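PDB 5O8P: L-lysine 6-monooxygenase involved in desferrioxamine biosynthesis from Erwinia amylovora CFBP1430, which probably catalyses the FAD- and NADPH-dependent N-hydroxylation of cadaverine, a step in the biosynthesis of the siderophore desferrioxamine. Local coordinates for residues G43-M51 and R100-Q108; S179-Q190 and S203-D214. All coordinates share one frame; numbering follows the deposited sequence.

Interaction 1. Residues G43-M51 and R100-Q108. With FAD (flavin-adenine dinucleotide), chain C.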
loop_
_atom_site.group_PDB
_atom_site.type_symbol
_atom_site.label_atom_id
_atom_site.label_comp_id
_atom_site.label_asym_id
_atom_site.label_seq_id
_atom_site.Cartn_x
_atom_site.Cartn_y
_atom_site.Cartn_z
ATOM N N GLY B 43 -32.424 3.720 22.364
ATOM C CA GLY B 43 -31.069 4.239 22.408
ATOM C C GLY B 43 -30.523 4.354 21.010
ATOM O O GLY B 43 -31.210 4.037 20.022
ATOM N N PHE B 44 -29.282 4.814 20.917
ATOM C CA PHE B 44 -28.616 4.883 19.631
ATOM C C PHE B 44 -28.190 3.474 19.265
ATOM O O PHE B 44 -27.596 2.759 20.080
ATOM C CB PHE B 44 -27.399 5.790 19.684
ATOM C CG PHE B 44 -26.811 6.075 18.343
ATOM C CD1 PHE B 44 -27.270 7.155 17.592
ATOM C CD2 PHE B 44 -25.803 5.274 17.826
ATOM C CE1 PHE B 44 -26.714 7.453 16.354
ATOM C CE2 PHE B 44 -25.254 5.544 16.592
ATOM C CZ PHE B 44 -25.699 6.649 15.850
ATOM N N ASP B 45 -28.519 3.062 18.047
ATOM C CA ASP B 45 -28.136 1.746 17.562
ATOM C C ASP B 45 -28.218 1.812 16.049
ATOM O O ASP B 45 -29.297 1.749 15.465
ATOM C CB ASP B 45 -29.035 0.643 18.150
ATOM C CG ASP B 45 -28.302 -0.688 18.376
ATOM O OD1 ASP B 45 -27.056 -0.763 18.202
ATOM O OD2 ASP B 45 -28.997 -1.673 18.744
ATOM N N TRP B 46 -27.045 1.972 15.434
ATOM C CA TRP B 46 -26.916 2.385 14.035
ATOM C C TRP B 46 -26.608 1.216 13.128
ATOM O O TRP B 46 -25.570 0.549 13.277
ATOM C CB TRP B 46 -25.788 3.394 13.932
ATOM C CG TRP B 46 -25.598 4.065 12.621
ATOM C CD1 TRP B 46 -26.487 4.876 11.968
ATOM C CD2 TRP B 46 -24.409 4.034 11.820
ATOM N NE1 TRP B 46 -25.928 5.337 10.791
ATOM C CE2 TRP B 46 -24.655 4.836 10.676
ATOM C CE3 TRP B 46 -23.166 3.371 11.938
ATOM C CZ2 TRP B 46 -23.702 5.003 9.662
ATOM C CZ3 TRP B 46 -22.214 3.541 10.932
ATOM C CH2 TRP B 46 -22.488 4.356 9.809
ATOM N N HIS B 47 -27.545 0.972 12.204
ATOM C CA HIS B 47 -27.410 0.011 11.106
ATOM C C HIS B 47 -26.750 -1.300 11.539
ATOM O O HIS B 47 -25.667 -1.667 11.044
ATOM C CB HIS B 47 -26.692 0.679 9.916
ATOM C CG HIS B 47 -27.471 1.801 9.287
ATOM N ND1 HIS B 47 -28.847 1.776 9.165
ATOM C CD2 HIS B 47 -27.072 2.996 8.788
ATOM C CE1 HIS B 47 -29.258 2.896 8.596
ATOM N NE2 HIS B 47 -28.200 3.652 8.354
ATOM N N THR B 48 -27.415 -1.988 12.477
ATOM C CA THR B 48 -26.908 -3.228 13.105
ATOM C C THR B 48 -27.121 -4.498 12.278
ATOM O O THR B 48 -26.495 -5.529 12.561
ATOM C CB THR B 48 -27.522 -3.467 14.504
ATOM O OG1 THR B 48 -28.948 -3.556 14.396
ATOM C CG2 THR B 48 -27.137 -2.345 15.460
ATOM N N GLY B 49 -27.986 -4.429 11.267
ATOM C CA GLY B 49 -28.120 -5.523 10.294
ATOM C C GLY B 49 -26.923 -5.693 9.368
ATOM O O GLY B 49 -26.704 -6.764 8.835
ATOM N N MET B 50 -26.170 -4.617 9.165
ATOM C CA MET B 50 -24.968 -4.580 8.332
ATOM C C MET B 50 -23.677 -4.485 9.140
ATOM O O MET B 50 -22.625 -4.198 8.564
ATOM C CB MET B 50 -25.062 -3.365 7.394
ATOM C CG MET B 50 -25.963 -3.545 6.188
ATOM S SD MET B 50 -25.587 -5.042 5.277
ATOM C CE MET B 50 -23.816 -4.917 5.040
ATOM N N MET B 51 -23.742 -4.746 10.439
ATOM C CA MET B 51 -22.589 -4.519 11.295
ATOM C C MET B 51 -21.752 -5.783 11.391
ATOM O O MET B 51 -21.726 -6.447 12.424
ATOM C CB MET B 51 -23.027 -4.030 12.674
ATOM C CG MET B 51 -21.884 -3.597 13.576
ATOM S SD MET B 51 -22.541 -2.561 14.880
ATOM C CE MET B 51 -23.023 -3.758 16.131
ATOM N N ARG B 100 -17.179 -0.502 11.997
ATOM C CA ARG B 100 -18.552 -0.083 12.305
ATOM C C ARG B 100 -18.953 -0.417 13.714
ATOM O O ARG B 100 -19.695 0.339 14.327
ATOM C CB ARG B 100 -19.574 -0.730 11.388
ATOM C CG ARG B 100 -19.519 -0.257 9.964
ATOM C CD ARG B 100 -20.873 0.177 9.443
ATOM N NE ARG B 100 -20.825 0.135 7.995
ATOM C CZ ARG B 100 -20.967 -0.962 7.258
ATOM N NH1 ARG B 100 -21.152 -2.152 7.814
ATOM N NH2 ARG B 100 -20.887 -0.864 5.937
ATOM N N LYS B 101 -18.487 -1.548 14.224
ATOM C CA LYS B 101 -18.782 -1.916 15.593
ATOM C C LYS B 101 -18.218 -0.889 16.569
ATOM O O LYS B 101 -18.878 -0.546 17.541
ATOM C CB LYS B 101 -18.278 -3.326 15.914
ATOM C CG LYS B 101 -18.290 -3.675 17.397
ATOM C CD LYS B 101 -18.412 -5.167 17.646
ATOM C CE LYS B 101 -19.874 -5.572 17.700
ATOM N NZ LYS B 101 -20.038 -7.050 17.728
ATOM N N GLU B 102 -17.014 -0.398 16.309
ATOM C CA GLU B 102 -16.408 0.584 17.189
ATOM C C GLU B 102 -17.093 1.948 17.051
ATOM O O GLU B 102 -17.275 2.641 18.037
ATOM C CB GLU B 102 -14.905 0.681 16.938
ATOM C CG GLU B 102 -14.165 1.522 17.966
ATOM C CD GLU B 102 -12.701 1.149 18.115
ATOM O OE1 GLU B 102 -12.010 0.908 17.104
ATOM O OE2 GLU B 102 -12.236 1.115 19.272
ATOM N N TYR B 103 -17.491 2.330 15.843
ATOM C CA TYR B 103 -18.158 3.612 15.646
ATOM C C TYR B 103 -19.460 3.611 16.401
ATOM O O TYR B 103 -19.831 4.613 17.022
ATOM C CB TYR B 103 -18.428 3.875 14.172
ATOM C CG TYR B 103 -19.156 5.175 13.871
ATOM C CD1 TYR B 103 -18.511 6.402 13.946
ATOM C CD2 TYR B 103 -20.477 5.171 13.484
ATOM C CE1 TYR B 103 -19.172 7.586 13.647
ATOM C CE2 TYR B 103 -21.149 6.352 13.182
ATOM C CZ TYR B 103 -20.495 7.549 13.266
ATOM O OH TYR B 103 -21.173 8.709 12.970
ATOM N N ASN B 104 -20.141 2.470 16.350
ATOM C CA ASN B 104 -21.411 2.300 17.040
ATOM C C ASN B 104 -21.207 2.399 18.540
ATOM O O ASN B 104 -21.955 3.101 19.201
ATOM C CB ASN B 104 -22.062 0.963 16.665
ATOM C CG ASN B 104 -23.494 0.841 17.164
ATOM O OD1 ASN B 104 -24.318 1.738 16.943
ATOM N ND2 ASN B 104 -23.799 -0.273 17.830
ATOM N N GLN B 105 -20.194 1.715 19.067
ATOM C CA GLN B 105 -19.837 1.821 20.485
ATOM C C GLN B 105 -19.516 3.261 20.893
ATOM O O GLN B 105 -19.932 3.713 21.964
ATOM C CB GLN B 105 -18.623 0.950 20.799
ATOM C CG GLN B 105 -18.903 -0.535 20.890
ATOM C CD GLN B 105 -17.641 -1.355 21.058
ATOM O OE1 GLN B 105 -16.535 -0.826 21.199
ATOM N NE2 GLN B 105 -17.796 -2.653 21.027
ATOM N N TYR B 106 -18.772 3.958 20.037
ATOM C CA TYR B 106 -18.429 5.369 20.248
ATOM C C TYR B 106 -19.668 6.280 20.255
ATOM O O TYR B 106 -19.826 7.092 21.161
ATOM C CB TYR B 106 -17.360 5.821 19.221
ATOM C CG TYR B 106 -17.337 7.297 18.869
ATOM C CD1 TYR B 106 -16.890 8.236 19.783
ATOM C CD2 TYR B 106 -17.731 7.748 17.606
ATOM C CE1 TYR B 106 -16.865 9.592 19.479
ATOM C CE2 TYR B 106 -17.716 9.101 17.278
ATOM C CZ TYR B 106 -17.279 10.029 18.218
ATOM O OH TYR B 106 -17.262 11.384 17.908
ATOM N N CYS B 107 -20.545 6.134 19.269
ATOM C CA CYS B 107 -21.780 6.924 19.236
ATOM C C CYS B 107 -22.653 6.676 20.464
ATOM O O CYS B 107 -23.321 7.582 20.941
ATOM C CB CYS B 107 -22.584 6.642 17.974
ATOM S SG CYS B 107 -21.860 7.366 16.488
ATOM N N GLN B 108 -22.636 5.448 20.972
ATOM C CA GLN B 108 -23.421 5.084 22.154
ATOM C C GLN B 108 -22.836 5.739 23.383
ATOM O O GLN B 108 -23.560 6.302 24.179
ATOM C CB GLN B 108 -23.484 3.561 22.337
ATOM C CG GLN B 108 -24.458 2.883 21.376
ATOM C CD GLN B 108 -24.384 1.368 21.409
ATOM O OE1 GLN B 108 -23.520 0.780 22.070
ATOM N NE2 GLN B 108 -25.277 0.723 20.674
HETATM P PA FAD C . -30.568 7.499 10.910
HETATM O O1A FAD C . -29.918 6.256 11.487
HETATM O O2A FAD C . -31.575 7.357 9.794
HETATM O O5B FAD C . -31.245 8.249 12.170
HETATM C C5B FAD C . -32.631 8.569 12.223
HETATM C C4B FAD C . -33.234 8.386 13.610
HETATM O O4B FAD C . -34.466 9.121 13.691
HETATM C C3B FAD C . -33.582 6.932 13.912
HETATM O O3B FAD C . -33.091 6.602 15.218
HETATM C C2B FAD C . -35.103 6.866 13.789
HETATM O O2B FAD C . -35.721 5.905 14.651
HETATM C C1B FAD C . -35.515 8.273 14.180
HETATM N N9A FAD C . -36.869 8.708 13.742
HETATM C C8A FAD C . -37.422 8.653 12.512
HETATM N N7A FAD C . -38.687 9.160 12.537
HETATM C C5A FAD C . -38.954 9.549 13.802
HETATM C C6A FAD C . -40.091 10.162 14.542
HETATM N N6A FAD C . -41.249 10.478 13.912
HETATM N N1A FAD C . -39.936 10.402 15.871
HETATM C C2A FAD C . -38.796 10.097 16.527
HETATM N N3A FAD C . -37.734 9.534 15.919
HETATM C C4A FAD C . -37.749 9.246 14.589
HETATM N N1 FAD C . -21.858 7.255 5.491
HETATM C C2 FAD C . -20.553 7.572 5.696
HETATM O O2 FAD C . -20.199 8.758 5.512
HETATM N N3 FAD C . -19.641 6.658 6.096
HETATM C C4 FAD C . -19.969 5.371 6.309
HETATM O O4 FAD C . -19.109 4.545 6.672
HETATM C C4X FAD C . -21.377 4.943 6.106
HETATM N N5 FAD C . -21.772 3.667 6.307
HETATM C C5X FAD C . -23.063 3.310 6.110
HETATM C C6 FAD C . -23.412 1.979 6.330
HETATM C C7 FAD C . -24.721 1.537 6.149
HETATM C C7M FAD C . -25.073 0.090 6.391
HETATM C C8 FAD C . -25.761 2.513 5.713
HETATM C C8M FAD C . -27.182 2.061 5.511
HETATM C C9 FAD C . -25.421 3.848 5.486
HETATM C C9A FAD C . -24.104 4.308 5.666
HETATM N N10 FAD C . -23.706 5.672 5.450
HETATM C C10 FAD C . -22.337 5.996 5.665
HETATM C "C1'" FAD C . -24.637 6.751 5.022
HETATM C "C2'" FAD C . -25.205 7.556 6.214
HETATM O "O2'" FAD C . -24.148 7.916 7.128
HETATM C "C3'" FAD C . -26.324 6.828 6.982
HETATM O "O3'" FAD C . -27.434 6.556 6.113
HETATM C "C4'" FAD C . -26.838 7.610 8.198
HETATM O "O4'" FAD C . -27.378 6.696 9.159
HETATM C "C5'" FAD C . -27.912 8.632 7.836
HETATM O "O5'" FAD C . -27.952 9.643 8.845
HETATM P P FAD C . -29.290 9.901 9.686
HETATM O O1P FAD C . -28.996 10.973 10.715
HETATM O O2P FAD C . -30.338 10.134 8.634
HETATM O O3P FAD C . -29.339 8.447 10.417
#
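Trp46 and Tyr103 meet as an offset edge-to-face (T-shaped) pair at the buried heart of this contact, their six-membered rings 5.0 Å apart between centroids and their planes at 65°. It lies in the FAD-binding Rossmann-type domain, where the irregular loop following strand 35-38 runs along helix 100-113 and shapes the flavin pocket. Trp46 CG stands anti to the backbone N (chi1 -173°), which sends the indole toward the helix, between Tyr103 and the flavin; CE2 of Tyr103 comes over one face of it, toward the rim, while CD2 of His47 lies over the opposite one. Its backbone is fixed as well: Trp46 N donates to Asn104 OD1 at 3.1 Å with an almost straight N-H...O angle of 171°, although the donor stands above the carbonyl plane of the amide rather than on a lone pair. Next to this, the Phe44 ring leans obliquely on Cys107, whose SG is 4.5 Å from the ring centroid, and Leu21 of helix 18-27 touches both residues. Toward solvent the grip loosens: Asn104 ND2 reaches exposed Asp45 OD1 only in a weak bond of 3.3 Å, the amide and carboxylate nearly coplanar. Partly exposed Gln108 still makes a sound bond there, NE2 donating to Phe44 O at 3.1 Å. At the other border Met51 SD rests 3.9 Å from Lys101 CA, and Lys101 NZ turns to a salt bridge with Asp292 of a second subunit. On the ligand side, Arg100, an NADP+-binding residue salt-bridged to Glu206, lays its guanidinium face against the flavin methyl C7M, with NE 3.6 Å from FAD C6. The indole N-H of Trp46 points at the FAD ribityl chain, NE1 donating to O4' at a distance of 2.6 Å.

Interaction 2. Residues S179-Q190 and S203-D214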
loop_
_atom_site.group_PDB
_atom_site.type_symbol
_atom_site.label_atom_id
_atom_site.label_comp_id
_atom_site.label_asym_id
_atom_site.label_seq_id
_atom_site.Cartn_x
_atom_site.Cartn_y
_atom_site.Cartn_z
ATOM N N SER B 179 -30.957 -5.511 2.824
ATOM C CA SER B 179 -29.614 -5.494 3.399
ATOM C C SER B 179 -29.638 -5.174 4.895
ATOM O O SER B 179 -28.944 -5.796 5.686
ATOM C CB SER B 179 -28.738 -4.488 2.668
ATOM O OG SER B 179 -29.261 -3.178 2.795
ATOM N N SER B 180 -30.474 -4.205 5.274
ATOM C CA SER B 180 -30.672 -3.788 6.672
ATOM C C SER B 180 -31.070 -4.897 7.646
ATOM O O SER B 180 -30.842 -4.757 8.843
ATOM C CB SER B 180 -31.725 -2.693 6.735
ATOM O OG SER B 180 -32.838 -3.045 5.955
ATOM N N GLU B 181 -31.686 -5.971 7.145
ATOM C CA GLU B 181 -32.061 -7.109 7.966
ATOM C C GLU B 181 -31.138 -8.322 7.739
ATOM O O GLU B 181 -31.519 -9.471 8.043
ATOM C CB GLU B 181 -33.491 -7.497 7.616
ATOM C CG GLU B 181 -34.512 -6.366 7.610
ATOM C CD GLU B 181 -35.864 -6.846 7.063
ATOM O OE1 GLU B 181 -36.556 -7.654 7.742
ATOM O OE2 GLU B 181 -36.230 -6.436 5.933
ATOM N N TYR B 182 -29.945 -8.094 7.180
ATOM C CA TYR B 182 -29.089 -9.187 6.720
ATOM C C TYR B 182 -28.576 -10.050 7.868
ATOM O O TYR B 182 -28.751 -11.263 7.847
ATOM C CB TYR B 182 -27.892 -8.673 5.893
ATOM C CG TYR B 182 -26.815 -9.718 5.666
ATOM C CD1 TYR B 182 -27.066 -10.837 4.866
ATOM C CD2 TYR B 182 -25.561 -9.597 6.257
ATOM C CE1 TYR B 182 -26.092 -11.807 4.674
ATOM C CE2 TYR B 182 -24.568 -10.552 6.048
ATOM C CZ TYR B 182 -24.835 -11.655 5.256
ATOM O OH TYR B 182 -23.877 -12.632 5.042
ATOM N N LEU B 183 -27.935 -9.441 8.856
ATOM C CA LEU B 183 -27.339 -10.234 9.927
ATOM C C LEU B 183 -28.338 -11.126 10.652
ATOM O O LEU B 183 -27.980 -12.237 11.012
ATOM C CB LEU B 183 -26.571 -9.369 10.931
ATOM C CG LEU B 183 -25.076 -9.111 10.653
ATOM C CD1 LEU B 183 -24.441 -8.605 11.944
ATOM C CD2 LEU B 183 -24.303 -10.324 10.128
ATOM N N LEU B 184 -29.572 -10.669 10.810
ATOM C CA LEU B 184 -30.634 -11.478 11.446
ATOM C C LEU B 184 -31.028 -12.697 10.610
ATOM O O LEU B 184 -31.352 -13.745 11.163
ATOM C CB LEU B 184 -31.908 -10.660 11.689
ATOM C CG LEU B 184 -31.889 -9.265 12.334
ATOM C CD1 LEU B 184 -33.318 -8.710 12.373
ATOM C CD2 LEU B 184 -31.232 -9.264 13.716
ATOM N N ASN B 185 -31.012 -12.550 9.286
ATOM C CA ASN B 185 -31.422 -13.617 8.365
ATOM C C ASN B 185 -30.265 -14.412 7.727
ATOM O O ASN B 185 -30.501 -15.262 6.874
ATOM C CB ASN B 185 -32.290 -13.018 7.265
ATOM C CG ASN B 185 -33.599 -12.475 7.795
ATOM O OD1 ASN B 185 -34.638 -13.137 7.717
ATOM N ND2 ASN B 185 -33.560 -11.272 8.341
ATOM N N LYS B 186 -29.029 -14.151 8.143
ATOM C CA LYS B 186 -27.865 -14.748 7.500
ATOM C C LYS B 186 -27.857 -16.261 7.648
ATOM O O LYS B 186 -27.665 -17.001 6.668
ATOM C CB LYS B 186 -26.576 -14.182 8.088
ATOM C CG LYS B 186 -25.315 -14.711 7.422
ATOM C CD LYS B 186 -24.080 -14.144 8.069
ATOM C CE LYS B 186 -22.863 -14.919 7.635
ATOM N NZ LYS B 186 -21.684 -14.349 8.330
ATOM N N GLU B 187 -28.054 -16.712 8.881
ATOM C CA GLU B 187 -28.068 -18.131 9.177
ATOM C C GLU B 187 -29.135 -18.851 8.328
ATOM O O GLU B 187 -28.897 -19.948 7.833
ATOM C CB GLU B 187 -28.291 -18.352 10.676
ATOM C CG GLU B 187 -27.961 -19.769 11.126
ATOM C CD GLU B 187 -28.780 -20.238 12.315
ATOM O OE1 GLU B 187 -28.982 -19.445 13.265
ATOM O OE2 GLU B 187 -29.215 -21.412 12.294
ATOM N N LYS B 188 -30.288 -18.212 8.139
ATOM C CA LYS B 188 -31.384 -18.762 7.331
ATOM C C LYS B 188 -31.082 -18.741 5.834
ATOM O O LYS B 188 -31.505 -19.638 5.104
ATOM C CB LYS B 188 -32.686 -18.017 7.659
ATOM C CG LYS B 188 -33.937 -18.437 6.902
ATOM C CD LYS B 188 -34.270 -17.445 5.796
ATOM C CE LYS B 188 -35.737 -17.511 5.377
ATOM N NZ LYS B 188 -36.098 -16.278 4.616
ATOM N N LEU B 189 -30.372 -17.715 5.380
ATOM C CA LEU B 189 -29.930 -17.639 3.990
ATOM C C LEU B 189 -28.919 -18.735 3.655
ATOM O O LEU B 189 -29.040 -19.387 2.624
ATOM C CB LEU B 189 -29.320 -16.261 3.685
ATOM C CG LEU B 189 -30.324 -15.121 3.499
ATOM C CD1 LEU B 189 -29.649 -13.761 3.649
ATOM C CD2 LEU B 189 -31.033 -15.247 2.150
ATOM N N GLN B 190 -27.940 -18.938 4.535
ATOM C CA GLN B 190 -26.851 -19.898 4.284
ATOM C C GLN B 190 -27.298 -21.369 4.234
ATOM O O GLN B 190 -26.596 -22.206 3.661
ATOM C CB GLN B 190 -25.694 -19.687 5.286
ATOM C CG GLN B 190 -24.971 -18.349 5.072
ATOM C CD GLN B 190 -23.751 -18.154 5.952
ATOM O OE1 GLN B 190 -23.841 -18.247 7.169
ATOM N NE2 GLN B 190 -22.601 -17.882 5.337
ATOM N N SER B 203 -23.167 -1.939 0.465
ATOM C CA SER B 203 -23.850 -2.970 1.275
ATOM C C SER B 203 -23.900 -4.302 0.540
ATOM O O SER B 203 -23.540 -5.330 1.113
ATOM C CB SER B 203 -25.256 -2.521 1.671
ATOM O OG SER B 203 -25.167 -1.560 2.705
ATOM N N ALA B 204 -24.326 -4.254 -0.719
ATOM C CA ALA B 204 -24.337 -5.419 -1.595
ATOM C C ALA B 204 -22.982 -6.113 -1.605
ATOM O O ALA B 204 -22.887 -7.325 -1.407
ATOM C CB ALA B 204 -24.713 -5.012 -3.023
ATOM N N ALA B 205 -21.933 -5.330 -1.817
ATOM C CA ALA B 205 -20.591 -5.882 -1.916
ATOM C C ALA B 205 -20.139 -6.510 -0.608
ATOM O O ALA B 205 -19.568 -7.598 -0.618
ATOM C CB ALA B 205 -19.605 -4.822 -2.366
ATOM N N GLU B 206 -20.389 -5.833 0.510
ATOM C CA GLU B 206 -20.007 -6.362 1.826
ATOM C C GLU B 206 -20.688 -7.680 2.120
ATOM O O GLU B 206 -20.052 -8.593 2.644
ATOM C CB GLU B 206 -20.354 -5.377 2.927
ATOM C CG GLU B 206 -19.388 -4.223 2.988
ATOM C CD GLU B 206 -19.805 -3.126 3.943
ATOM O OE1 GLU B 206 -20.918 -3.191 4.511
ATOM O OE2 GLU B 206 -18.998 -2.180 4.127
ATOM N N ILE B 207 -21.972 -7.757 1.772
ATOM C CA ILE B 207 -22.752 -8.973 1.905
ATOM C C ILE B 207 -22.207 -10.042 0.982
ATOM O O ILE B 207 -21.971 -11.152 1.431
ATOM C CB ILE B 207 -24.258 -8.726 1.620
ATOM C CG1 ILE B 207 -24.871 -7.974 2.788
ATOM C CG2 ILE B 207 -25.020 -10.026 1.373
ATOM C CD1 ILE B 207 -26.274 -7.466 2.543
ATOM N N TYR B 208 -22.009 -9.709 -0.295
ATOM C CA TYR B 208 -21.474 -10.674 -1.258
ATOM C C TYR B 208 -20.149 -11.269 -0.788
ATOM O O TYR B 208 -19.951 -12.475 -0.848
ATOM C CB TYR B 208 -21.312 -10.067 -2.653
ATOM C CG TYR B 208 -21.080 -11.128 -3.696
ATOM C CD1 TYR B 208 -19.790 -11.545 -4.014
ATOM C CD2 TYR B 208 -22.153 -11.741 -4.339
ATOM C CE1 TYR B 208 -19.569 -12.519 -4.969
ATOM C CE2 TYR B 208 -21.952 -12.732 -5.287
ATOM C CZ TYR B 208 -20.661 -13.120 -5.608
ATOM O OH TYR B 208 -20.474 -14.103 -6.560
ATOM N N TYR B 209 -19.259 -10.420 -0.306
ATOM C CA TYR B 209 -18.001 -10.876 0.258
ATOM C C TYR B 209 -18.204 -11.781 1.477
ATOM O O TYR B 209 -17.513 -12.790 1.632
ATOM C CB TYR B 209 -17.116 -9.673 0.621
ATOM C CG TYR B 209 -15.724 -10.078 1.014
ATOM C CD1 TYR B 209 -14.756 -10.345 0.052
ATOM C CD2 TYR B 209 -15.383 -10.230 2.347
ATOM C CE1 TYR B 209 -13.482 -10.734 0.413
ATOM C CE2 TYR B 209 -14.110 -10.615 2.714
ATOM C CZ TYR B 209 -13.171 -10.870 1.739
ATOM O OH TYR B 209 -11.916 -11.241 2.107
ATOM N N ASP B 210 -19.145 -11.407 2.341
ATOM C CA ASP B 210 -19.424 -12.159 3.570
ATOM C C ASP B 210 -19.871 -13.577 3.235
ATOM O O ASP B 210 -19.366 -14.534 3.812
ATOM C CB ASP B 210 -20.507 -11.448 4.395
ATOM C CG ASP B 210 -20.520 -11.869 5.853
ATOM O OD1 ASP B 210 -19.493 -11.670 6.530
ATOM O OD2 ASP B 210 -21.580 -12.340 6.329
ATOM N N LEU B 211 -20.802 -13.688 2.285
ATOM C CA LEU B 211 -21.332 -14.976 1.844
ATOM C C LEU B 211 -20.306 -15.786 1.059
ATOM O O LEU B 211 -20.231 -17.001 1.230
ATOM C CB LEU B 211 -22.616 -14.791 1.008
ATOM C CG LEU B 211 -23.813 -14.197 1.766
ATOM C CD1 LEU B 211 -24.940 -13.827 0.810
ATOM C CD2 LEU B 211 -24.306 -15.158 2.824
ATOM N N LEU B 212 -19.525 -15.117 0.206
ATOM C CA LEU B 212 -18.471 -15.772 -0.590
ATOM C C LEU B 212 -17.433 -16.460 0.295
ATOM O O LEU B 212 -16.923 -17.520 -0.054
ATOM C CB LEU B 212 -17.778 -14.768 -1.517
ATOM C CG LEU B 212 -16.699 -15.307 -2.470
ATOM C CD1 LEU B 212 -17.239 -16.421 -3.356
ATOM C CD2 LEU B 212 -16.141 -14.183 -3.331
ATOM N N THR B 213 -17.140 -15.852 1.437
ATOM C CA THR B 213 -16.258 -16.434 2.441
ATOM C C THR B 213 -16.657 -17.857 2.828
ATOM O O THR B 213 -15.795 -18.707 2.976
ATOM C CB THR B 213 -16.217 -15.526 3.689
ATOM O OG1 THR B 213 -15.629 -14.264 3.329
ATOM C CG2 THR B 213 -15.431 -16.153 4.829
ATOM N N ASP B 214 -17.953 -18.125 2.956
ATOM C CA ASP B 214 -18.440 -19.443 3.371
ATOM C C ASP B 214 -19.062 -20.268 2.232
ATOM O O ASP B 214 -19.812 -21.215 2.495
ATOM C CB ASP B 214 -19.454 -19.282 4.512
ATOM C CG ASP B 214 -18.902 -18.501 5.693
ATOM O OD1 ASP B 214 -17.685 -18.586 5.985
ATOM O OD2 ASP B 214 -19.706 -17.806 6.344
#
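Tyr182 OH and Lys186 NZ both donate to a single oxygen, Asp210 OD2, and approach it from different directions. The phenol, 2.6 Å away from OH to OD2, takes the anti lone pair, with ring and carboxylate planes 81° apart. The ammonium of Lys186, NZ lying 2.8 Å from Asp210 OD2, arrives on the syn side, 30° out of the carboxylate plane, and completes a salt bridge. Lys186 gets there with its chain extended to the tip, its CB lying over one face of the Tyr182 ring; Ile207 CG1 sits over the opposite face in a CH-pi contact, 3.9 Å from the ring centroid. The two helices flank the five-stranded parallel sheet of a Rossmann-like domain: helix 182-190 leads from strand 177-178 into strand 194-198, and helix 203-213 comes next, after a Gly-rich turn consistent with a dinucleotide-binding GxGxxA pattern. Their axes pass 11.8 Å apart and cross at -42°. Further along the pair, Gln190 NE2 donates to Asp214 OD2 at 3.1 Å, close to its own amide plane and again onto an anti lone pair. The same NE2 is also bonded to Tyr220 OH, which has Leu211 O as a further partner. Lys186 NZ, 4.5 Å from Asp214 OD2, is too distant for a second salt bridge, though the opposite charges may still attract. Leu211 CD2 lies at the edge of the Tyr182 ring, near its OH, and 4.0 Å from Gln190 CG.

Overall arrangement
The centres of interactions 1 and 2 are about 17 Å apart, yet their segments touch where the FAD-binding part meets what is probably the NADPH-binding domain. Arg100 NH2 of interaction 1 forms a 2.7 Å salt bridge with Glu206 OE1 of helix 203-213, and Gly49 O probably accepts a hydrogen bond from Leu183 N at 2.9 Å, tying the 43-51 loop to the start of helix 182-190. Met50 packs into the same seam, its SD 3.5 Å from Ser179 O. The side chain of Ser203 comes within about 4 Å of FAD and about 5 Å of that of Arg100; Ser203 and Arg100 are both NADP+-binding residues, although NADP+ is not bound to this chain, so the seam borders both cofactor sites.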